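PDB 3CR3: PTS-dependent dihydroxyacetone kinase, ADP-binding subunit DhaL from Lactococcus lactis subsp. lactis, which accepts a phosphoryl group from DhaM onto its bound ADP and, as DhaL-ATP, passes it to dihydroxyacetone bound to DhaK. Local coordinates for residues 5-8 with 9-13; 86-89 with 90-94; 106-109 with 110-114; 180-183 with 184-187. All blocks are in the same frame, centred on the assembly; numbering follows the deposited sequence.

Interaction 1: residues 5-8 with 9-13; sequences DTTI and EWLGK
Trp10 N bonds to Thr6 O at 2.8 Å, one of four i, i+4 backbone bonds that make 5-8 and 9-13 consecutive turns of helix 4-20. The straightest N-H, at 171°, runs from Leu11 N to Thr7 O; Asp5 with Glu9 and Ile8 with Gly12 complete the set. The hydroxyls of this first turn are engaged just upstream. Thr6 OG1 bonds to Thr3 N, the side-chain-to-backbone half of a capping box if Thr3 is taken as the N-cap, while Thr7 OG1 meets Thr3 O. With CG anti to the backbone N (chi1 160°), the Trp10 indole swings out beside the helix, where its NE1 bonds to Leu183 O, and its ring lies against Thr186, Leu187 and Val190 of helix 175-191. Packing between the two segments is light by comparison. Thr7 CG2 approaches Trp10 CE3 obliquely, at 4.3 Å. On the outer side, the extended chain of Glu9 leads its carboxylate back along the helix until OE1 lies 3.9 Å from Thr6 CG2, a van der Waals neighbour and not a polar partner. On the inner side, where Leu11 reaches Met49, Leu52 and Val67, the side chains of Thr7 and Leu11 run side by side in one direction, with Thr7 CG2 4.0 Å from Leu11 CD1.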
loop_
_atom_site.group_PDB
_atom_site.type_symbol
_atom_site.label_atom_id
_atom_site.label_comp_id
_atom_site.label_asym_id
_atom_site.label_seq_id
_atom_site.Cartn_x
_atom_site.Cartn_y
_atom_site.Cartn_z
ATOM N N ASP A 5 -30.456 27.978 23.729
ATOM C CA ASP A 5 -31.635 27.785 22.902
ATOM C C ASP A 5 -31.378 28.081 21.408
ATOM O O ASP A 5 -31.822 27.319 20.531
ATOM C CB ASP A 5 -32.803 28.630 23.423
ATOM C CG ASP A 5 -33.417 28.091 24.739
ATOM O OD1 ASP A 5 -33.154 26.939 25.162
ATOM O OD2 ASP A 5 -34.207 28.843 25.351
ATOM N N THR A 6 -30.681 29.177 21.108
ATOM C CA THR A 6 -30.423 29.527 19.711
ATOM C C THR A 6 -29.333 28.667 19.093
ATOM O O THR A 6 -29.335 28.455 17.884
ATOM C CB THR A 6 -30.099 31.036 19.488
ATOM O OG1 THR A 6 -28.932 31.408 20.236
ATOM C CG2 THR A 6 -31.284 31.900 19.894
ATOM N N THR A 7 -28.401 28.184 19.913
ATOM C CA THR A 7 -27.416 27.205 19.456
ATOM C C THR A 7 -28.115 25.915 19.044
ATOM O O THR A 7 -27.857 25.389 17.961
ATOM C CB THR A 7 -26.300 26.931 20.493
ATOM O OG1 THR A 7 -25.626 28.153 20.796
ATOM C CG2 THR A 7 -25.272 25.948 19.934
ATOM N N ILE A 8 -29.017 25.421 19.889
ATOM C CA ILE A 8 -29.787 24.231 19.540
ATOM C C ILE A 8 -30.682 24.481 18.315
ATOM O O ILE A 8 -30.823 23.606 17.449
ATOM C CB ILE A 8 -30.571 23.672 20.745
ATOM C CG1 ILE A 8 -29.598 22.954 21.696
ATOM C CG2 ILE A 8 -31.663 22.709 20.280
ATOM C CD1 ILE A 8 -30.150 22.682 23.089
ATOM N N GLU A 9 -31.268 25.672 18.245
ATOM C CA GLU A 9 -32.019 26.088 17.068
ATOM C C GLU A 9 -31.130 26.043 15.819
ATOM O O GLU A 9 -31.541 25.520 14.787
ATOM C CB GLU A 9 -32.587 27.500 17.253
ATOM C CG GLU A 9 -33.463 27.987 16.080
ATOM C CD GLU A 9 -33.858 29.457 16.180
ATOM O OE1 GLU A 9 -33.384 30.158 17.110
ATOM O OE2 GLU A 9 -34.651 29.915 15.320
ATOM N N TRP A 10 -29.914 26.586 15.935
ATOM C CA TRP A 10 -28.996 26.738 14.795
ATOM C C TRP A 10 -28.621 25.374 14.235
ATOM O O TRP A 10 -28.755 25.121 13.032
ATOM C CB TRP A 10 -27.762 27.605 15.184
ATOM C CG TRP A 10 -26.539 27.446 14.291
ATOM C CD1 TRP A 10 -26.524 27.322 12.922
ATOM C CD2 TRP A 10 -25.161 27.404 14.710
ATOM N NE1 TRP A 10 -25.228 27.192 12.472
ATOM C CE2 TRP A 10 -24.373 27.236 13.543
ATOM C CE3 TRP A 10 -24.518 27.477 15.956
ATOM C CZ2 TRP A 10 -22.979 27.149 13.585
ATOM C CZ3 TRP A 10 -23.124 27.384 15.999
ATOM C CH2 TRP A 10 -22.370 27.227 14.818
ATOM N N LEU A 11 -28.205 24.483 15.122
ATOM C CA LEU A 11 -27.789 23.145 14.735
ATOM C C LEU A 11 -28.942 22.324 14.137
ATOM O O LEU A 11 -28.718 21.498 13.255
ATOM C CB LEU A 11 -27.123 22.416 15.914
ATOM C CG LEU A 11 -25.752 22.984 16.291
ATOM C CD1 LEU A 11 -25.345 22.605 17.715
ATOM C CD2 LEU A 11 -24.687 22.559 15.286
ATOM N N GLY A 12 -30.161 22.571 14.608
ATOM C CA GLY A 12 -31.352 21.922 14.062
ATOM C C GLY A 12 -31.592 22.346 12.624
ATOM O O GLY A 12 -31.839 21.503 11.766
ATOM N N LYS A 13 -31.516 23.657 12.372
ATOM C CA LYS A 13 -31.637 24.203 11.018
ATOM C C LYS A 13 -30.525 23.722 10.101
ATOM O O LYS A 13 -30.770 23.462 8.933
ATOM C CB LYS A 13 -31.661 25.731 11.033
ATOM C CG LYS A 13 -32.973 26.324 11.534
ATOM C CD LYS A 13 -32.938 27.840 11.427
ATOM C CE LYS A 13 -34.281 28.439 11.822
ATOM N NZ LYS A 13 -35.371 28.001 10.902
#

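Interaction 2: residues 86-89 with 90-94; sequences AFLA and MSKTA
A Met-aromatic contact between Phe87 and Met90, three residues apart on helix 79-94, dominates this turn; Met90 is modelled as selenomethionine. Its methyl carbon CE sits over the centre of the Phe87 ring, 3.4 Å from the centroid and 14° off the ring normal, which makes a close CH-pi contact. The SE atom follows farther out above the face, 4.7 Å from the centroid. A bend at the last torsion of Met90 (chi3 -80°) turns CE back toward the preceding turn, where it also packs on Ala86 CB at 3.7 Å. Replacing Phe87 by an alanine would probably leave the Met90 methyl without the ring face it lies on and open a gap toward Val67. Beneath the side chains run ordinary helical bonds, Ser91 N to Phe87 O being the shortest at 2.7 Å. Ala89 O takes two donors from a single residue: Thr93 N at 2.9 Å, nearly along the C=O axis, and Thr93 OG1 at 3.2 Å, standing 42° out of the carbonyl plane. At the periphery Lys92 bends so that its CE lies 3.7 Å from Leu88 CG. Among the neighbouring helices, Ala86, Ala89 and Thr93 face helix 100-115, Phe87, Leu88 and Ser91 face helix 60-74, and Met90 joins Ala86 against Trp128 of helix 125-136.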
loop_
_atom_site.group_PDB
_atom_site.type_symbol
_atom_site.label_atom_id
_atom_site.label_comp_id
_atom_site.label_asym_id
_atom_site.label_seq_id
_atom_site.Cartn_x
_atom_site.Cartn_y
_atom_site.Cartn_z
ATOM N N ALA A 86 -13.132 21.438 14.808
ATOM C CA ALA A 86 -13.706 22.785 14.780
ATOM C C ALA A 86 -14.603 22.958 16.007
ATOM O O ALA A 86 -14.409 23.867 16.795
ATOM C CB ALA A 86 -14.490 23.040 13.478
ATOM N N PHE A 87 -15.552 22.046 16.197
ATOM C CA PHE A 87 -16.464 22.164 17.320
ATOM C C PHE A 87 -15.783 22.045 18.684
ATOM O O PHE A 87 -16.173 22.715 19.630
ATOM C CB PHE A 87 -17.674 21.233 17.154
ATOM C CG PHE A 87 -18.743 21.821 16.263
ATOM C CD1 PHE A 87 -19.655 22.734 16.772
ATOM C CD2 PHE A 87 -18.795 21.504 14.903
ATOM C CE1 PHE A 87 -20.622 23.317 15.960
ATOM C CE2 PHE A 87 -19.755 22.080 14.079
ATOM C CZ PHE A 87 -20.670 22.987 14.604
ATOM N N LEU A 88 -14.739 21.232 18.768
ATOM C CA LEU A 88 -14.012 21.060 20.017
ATOM C C LEU A 88 -13.353 22.366 20.463
ATOM O O LEU A 88 -13.408 22.728 21.643
ATOM C CB LEU A 88 -12.969 19.949 19.870
ATOM C CG LEU A 88 -12.422 19.326 21.150
ATOM C CD1 LEU A 88 -13.539 18.774 22.067
ATOM C CD2 LEU A 88 -11.451 18.229 20.776
ATOM N N ALA A 89 -12.731 23.064 19.516
ATOM C CA ALA A 89 -12.090 24.345 19.796
ATOM C C ALA A 89 -13.138 25.391 20.165
ATOM O O ALA A 89 -12.947 26.167 21.106
ATOM C CB ALA A 89 -11.290 24.797 18.604
HETATM N N MSE A 90 -14.256 25.389 19.434
HETATM C CA MSE A 90 -15.392 26.265 19.732
HETATM C C MSE A 90 -15.968 25.986 21.112
HETATM O O MSE A 90 -16.397 26.904 21.809
HETATM C CB MSE A 90 -16.480 26.146 18.659
HETATM C CG MSE A 90 -16.030 26.664 17.298
HETATM SE SE MSE A 90 -17.384 26.458 15.913
HETATM C CE MSE A 90 -17.214 24.652 15.404
ATOM N N SER A 91 -15.972 24.715 21.500
ATOM C CA SER A 91 -16.380 24.330 22.845
ATOM C C SER A 91 -15.479 25.020 23.882
ATOM O O SER A 91 -15.967 25.642 24.832
ATOM C CB SER A 91 -16.333 22.808 23.014
ATOM O OG SER A 91 -16.769 22.430 24.304
ATOM N N LYS A 92 -14.170 24.943 23.668
ATOM C CA LYS A 92 -13.222 25.509 24.623
ATOM C C LYS A 92 -13.327 27.042 24.670
ATOM O O LYS A 92 -13.364 27.634 25.756
ATOM C CB LYS A 92 -11.799 25.020 24.338
ATOM C CG LYS A 92 -11.650 23.501 24.442
ATOM C CD LYS A 92 -10.293 23.020 23.923
ATOM C CE LYS A 92 -10.392 21.676 23.174
ATOM N NZ LYS A 92 -10.185 20.479 24.035
ATOM N N THR A 93 -13.414 27.676 23.504
ATOM C CA THR A 93 -13.614 29.132 23.431
ATOM C C THR A 93 -14.910 29.573 24.142
ATOM O O THR A 93 -14.898 30.547 24.893
ATOM C CB THR A 93 -13.588 29.648 21.960
ATOM O OG1 THR A 93 -12.351 29.279 21.341
ATOM C CG2 THR A 93 -13.734 31.158 21.899
ATOM N N ALA A 94 -16.000 28.831 23.926
ATOM C CA ALA A 94 -17.323 29.150 24.494
ATOM C C ALA A 94 -17.403 29.227 26.027
ATOM O O ALA A 94 -18.347 29.830 26.567
ATOM C CB ALA A 94 -18.380 28.179 23.975
#

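Interaction 3: residues 106-109 with 110-114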
loop_
_atom_site.group_PDB
_atom_site.type_symbol
_atom_site.label_atom_id
_atom_site.label_comp_id
_atom_site.label_asym_id
_atom_site.label_seq_id
_atom_site.Cartn_x
_atom_site.Cartn_y
_atom_site.Cartn_z
ATOM N N ALA A 106 -11.806 30.269 16.434
ATOM C CA ALA A 106 -11.398 29.019 17.084
ATOM C C ALA A 106 -11.566 27.848 16.112
ATOM O O ALA A 106 -10.643 27.079 15.919
ATOM C CB ALA A 106 -12.193 28.779 18.365
ATOM N N GLY A 107 -12.739 27.740 15.491
ATOM C CA GLY A 107 -13.035 26.636 14.555
ATOM C C GLY A 107 -12.079 26.583 13.367
ATOM O O GLY A 107 -11.564 25.524 13.031
ATOM N N LEU A 108 -11.828 27.738 12.748
ATOM C CA LEU A 108 -10.927 27.823 11.581
ATOM C C LEU A 108 -9.510 27.397 11.928
ATOM O O LEU A 108 -8.901 26.597 11.222
ATOM C CB LEU A 108 -10.925 29.245 10.996
ATOM C CG LEU A 108 -9.887 29.636 9.929
ATOM C CD1 LEU A 108 -10.044 28.839 8.624
ATOM C CD2 LEU A 108 -9.983 31.135 9.665
ATOM N N GLU A 109 -9.004 27.930 13.037
ATOM C CA GLU A 109 -7.667 27.630 13.533
ATOM C C GLU A 109 -7.517 26.119 13.735
ATOM O O GLU A 109 -6.504 25.525 13.356
ATOM C CB GLU A 109 -7.431 28.395 14.848
ATOM C CG GLU A 109 -6.044 28.238 15.441
ATOM C CD GLU A 109 -5.930 28.818 16.847
ATOM O OE1 GLU A 109 -6.878 28.651 17.657
ATOM O OE2 GLU A 109 -4.888 29.440 17.145
ATOM N N ALA A 110 -8.543 25.505 14.324
ATOM C CA ALA A 110 -8.555 24.064 14.559
ATOM C C ALA A 110 -8.624 23.228 13.271
ATOM O O ALA A 110 -7.973 22.186 13.186
ATOM C CB ALA A 110 -9.700 23.692 15.501
ATOM N N ILE A 111 -9.411 23.662 12.284
ATOM C CA ILE A 111 -9.485 22.937 10.999
ATOM C C ILE A 111 -8.142 23.019 10.288
ATOM O O ILE A 111 -7.666 22.035 9.709
ATOM C CB ILE A 111 -10.619 23.472 10.060
ATOM C CG1 ILE A 111 -11.996 23.305 10.694
ATOM C CG2 ILE A 111 -10.629 22.743 8.686
ATOM C CD1 ILE A 111 -13.069 24.130 9.990
ATOM N N GLN A 112 -7.535 24.200 10.334
ATOM C CA GLN A 112 -6.239 24.397 9.711
ATOM C C GLN A 112 -5.156 23.571 10.408
ATOM O O GLN A 112 -4.332 22.949 9.744
ATOM C CB GLN A 112 -5.894 25.878 9.634
ATOM C CG GLN A 112 -6.642 26.567 8.516
ATOM C CD GLN A 112 -6.097 27.947 8.216
ATOM O OE1 GLN A 112 -6.368 28.901 8.940
ATOM N NE2 GLN A 112 -5.314 28.057 7.146
ATOM N N LYS A 113 -5.204 23.513 11.740
ATOM C CA LYS A 113 -4.285 22.660 12.501
ATOM C C LYS A 113 -4.475 21.175 12.150
ATOM O O LYS A 113 -3.502 20.441 12.023
ATOM C CB LYS A 113 -4.445 22.888 14.008
ATOM C CG LYS A 113 -3.397 22.184 14.869
ATOM C CD LYS A 113 -3.555 22.528 16.346
ATOM C CE LYS A 113 -2.885 21.478 17.257
ATOM N NZ LYS A 113 -3.640 20.170 17.327
ATOM N N ARG A 114 -5.722 20.750 11.959
ATOM C CA ARG A 114 -6.021 19.330 11.808
ATOM C C ARG A 114 -5.710 18.791 10.405
ATOM O O ARG A 114 -5.134 17.720 10.266
ATOM C CB ARG A 114 -7.477 19.041 12.192
ATOM C CG ARG A 114 -7.866 17.553 12.199
ATOM C CD ARG A 114 -7.028 16.765 13.206
ATOM N NE ARG A 114 -7.184 17.293 14.559
ATOM C CZ ARG A 114 -6.228 17.298 15.483
ATOM N NH1 ARG A 114 -5.030 16.813 15.206
ATOM N NH2 ARG A 114 -6.474 17.810 16.688
#
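Gly107 and Ile111 form the close-packed side of this turn of helix 100-115, whereas Glu109 and Lys113 make up its solvent side. Ile111 N bonds to Gly107 O at 2.9 Å, and the same oxygen is skirted by Ile111 CG1 at 3.3 Å, because CG1 lies beside the backbone N (chi1 -62°) and its branch runs back along the preceding turn. Ala110 CB similarly lies 3.5 Å from Ala106 O. Gly107 has no side chain and Ala106 and Ala110 only a methyl, and helix 79-94 packs close on the two alanines through Thr93 and Ala89. The Ile111 side chain lies about 3 Å from that of Met124, an ADP-binding residue, and about 4 Å from the bound ADP, so this flank borders the nucleotide pocket. Outward, Glu109 and Lys113 share a backbone bond of 2.9 Å, Lys113 N to Glu109 O. Lys113 NZ forms a long, weak ion pair and Arg114 NH1 a salt bridge with acidic side chains of another protein chain; Arg114 NE bonds to Ser85 OG. Between the two sides lie Leu108 and Gln112, side by side and pointing the same way. The amide oxygen Gln112 OE1 rests 3.7 Å from Leu108 CD1, an apolar neighbour, while the other end of the amide, NE2, bonds to Ala117 O beyond the helix. An alanine in place of Gln112 would probably leave Ala117 O without this donor and uncover the flank of the Leu108 isobutyl group. Inward, Ile111 also packs on helix 79-94, while Leu108, Ile111 and Gln112 lean on helix 125-136 through Trp128 and Val125.

Interaction 4: residues 180-183 with 184-187; sequences SAYL and FETL
Ser180 to Phe184, Ala181 to Glu185, Tyr182 to Thr186 and Leu183 to Leu187 are joined by regular i, i+4 backbone bonds, of which Glu185 N to Ala181 O is the shortest at 2.8 Å. Thr186 adds a side-chain oxygen to this pattern. Its OG1 stands between its own backbone N and carbonyl carbon (chi1 50°), which places it 2.7 Å from Tyr182 O and 2.8 Å from Leu183 O, within hydrogen-bonding distance of both carbonyls. The Phe184 ring folds back so that Ser180 O lies over one face, 3.3 Å above the plane and offset toward the rim. Leu183 CD2 packs on Phe184 CE1 at 4.1 Å, the two side chains crossing at a slant. On the other side of the helix, Tyr182 and Glu185 run alongside each other: OE1 of Glu185 comes to the ring edge, 4.0 Å from Tyr182 CD1, with ring and carboxylate planes turned 56° apart. The buried carboxylate is balanced by a salt bridge from Glu185 OE2 to Lys17. Phe184 also stacks on Phe131 and meets Trp128 edge-to-face, while Ser180 OG bonds to Tyr83 OH and Trp128 NE1. With all eight residues buried and helices 4-20, 125-136 and 142-151 around it, the segment is characteristic of a core helix in the all-helical DhaL fold; the bound ADP is about 7 Å from the Ser180 side chain.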
loop_
_atom_site.group_PDB
_atom_site.type_symbol
_atom_site.label_atom_id
_atom_site.label_comp_id
_atom_site.label_asym_id
_atom_site.label_seq_id
_atom_site.Cartn_x
_atom_site.Cartn_y
_atom_site.Cartn_z
ATOM N N SER A 180 -20.131 23.577 4.640
ATOM C CA SER A 180 -19.822 24.719 5.518
ATOM C C SER A 180 -20.672 25.963 5.250
ATOM O O SER A 180 -20.961 26.716 6.177
ATOM C CB SER A 180 -18.330 25.064 5.532
ATOM O OG SER A 180 -17.579 24.094 6.249
ATOM N N ALA A 181 -21.076 26.168 3.998
ATOM C CA ALA A 181 -21.986 27.264 3.644
ATOM C C ALA A 181 -23.343 27.109 4.347
ATOM O O ALA A 181 -23.883 28.081 4.910
ATOM C CB ALA A 181 -22.168 27.363 2.106
ATOM N N TYR A 182 -23.877 25.886 4.331
ATOM C CA TYR A 182 -25.126 25.581 5.039
ATOM C C TYR A 182 -24.982 25.890 6.525
ATOM O O TYR A 182 -25.907 26.385 7.157
ATOM C CB TYR A 182 -25.511 24.096 4.880
ATOM C CG TYR A 182 -25.761 23.605 3.459
ATOM C CD1 TYR A 182 -26.300 24.440 2.471
ATOM C CD2 TYR A 182 -25.487 22.276 3.123
ATOM C CE1 TYR A 182 -26.542 23.952 1.153
ATOM C CE2 TYR A 182 -25.722 21.778 1.852
ATOM C CZ TYR A 182 -26.235 22.613 0.863
ATOM O OH TYR A 182 -26.439 22.086 -0.391
ATOM N N LEU A 183 -23.817 25.586 7.084
ATOM C CA LEU A 183 -23.561 25.847 8.497
ATOM C C LEU A 183 -23.682 27.327 8.848
ATOM O O LEU A 183 -24.332 27.693 9.843
ATOM C CB LEU A 183 -22.172 25.319 8.897
ATOM C CG LEU A 183 -21.828 25.374 10.388
ATOM C CD1 LEU A 183 -22.819 24.527 11.196
ATOM C CD2 LEU A 183 -20.409 24.870 10.603
ATOM N N PHE A 184 -23.044 28.162 8.032
ATOM C CA PHE A 184 -22.965 29.597 8.296
ATOM C C PHE A 184 -24.223 30.348 7.917
ATOM O O PHE A 184 -24.571 31.339 8.561
ATOM C CB PHE A 184 -21.766 30.214 7.571
ATOM C CG PHE A 184 -20.444 29.613 7.960
ATOM C CD1 PHE A 184 -20.233 29.124 9.254
ATOM C CD2 PHE A 184 -19.395 29.556 7.036
ATOM C CE1 PHE A 184 -19.011 28.574 9.622
ATOM C CE2 PHE A 184 -18.164 29.000 7.396
ATOM C CZ PHE A 184 -17.977 28.518 8.707
ATOM N N GLU A 185 -24.860 29.902 6.839
ATOM C CA GLU A 185 -26.138 30.439 6.407
ATOM C C GLU A 185 -27.220 30.273 7.493
ATOM O O GLU A 185 -27.946 31.211 7.790
ATOM C CB GLU A 185 -26.526 29.803 5.061
ATOM C CG GLU A 185 -27.966 29.450 4.874
ATOM C CD GLU A 185 -28.242 28.880 3.482
ATOM O OE1 GLU A 185 -27.297 28.333 2.836
ATOM O OE2 GLU A 185 -29.412 28.990 3.051
ATOM N N THR A 186 -27.304 29.089 8.088
ATOM C CA THR A 186 -28.221 28.852 9.216
ATOM C C THR A 186 -27.799 29.618 10.485
ATOM O O THR A 186 -28.632 30.080 11.247
ATOM C CB THR A 186 -28.338 27.361 9.526
ATOM O OG1 THR A 186 -27.023 26.785 9.630
ATOM C CG2 THR A 186 -29.108 26.659 8.407
ATOM N N LEU A 187 -26.498 29.748 10.701
ATOM C CA LEU A 187 -25.983 30.584 11.775
ATOM C C LEU A 187 -26.471 32.040 11.648
ATOM O O LEU A 187 -26.987 32.625 12.610
ATOM C CB LEU A 187 -24.450 30.527 11.819
ATOM C CG LEU A 187 -23.806 31.322 12.971
ATOM C CD1 LEU A 187 -24.413 30.950 14.342
ATOM C CD2 LEU A 187 -22.328 31.104 12.978
#

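How the interactions relate
Each contact spans about two turns of one helix; interactions 1 and 4, 1 and 2, and 2 and 3 touch. Interactions 1 and 4, with centres 12 Å apart, pack together where Trp10 CD1 lies 3.3 Å from Leu187 N. Interactions 1 and 2 touch through Leu11 CD2 and Phe87 CZ at 4.1 Å. Interactions 2 and 3 belong to successive helices and lie closest, 10 Å between centres, with Ala89 CB 3.7 Å from Ala110 CB. Interaction 4 comes within about 4 Å of interaction 2, nearest atoms, without touching it. Toward the nucleotide, Ile111 of interaction 3 has its side chain about 4 Å from ADP, and that of Ala86 of interaction 2 about 10 Å.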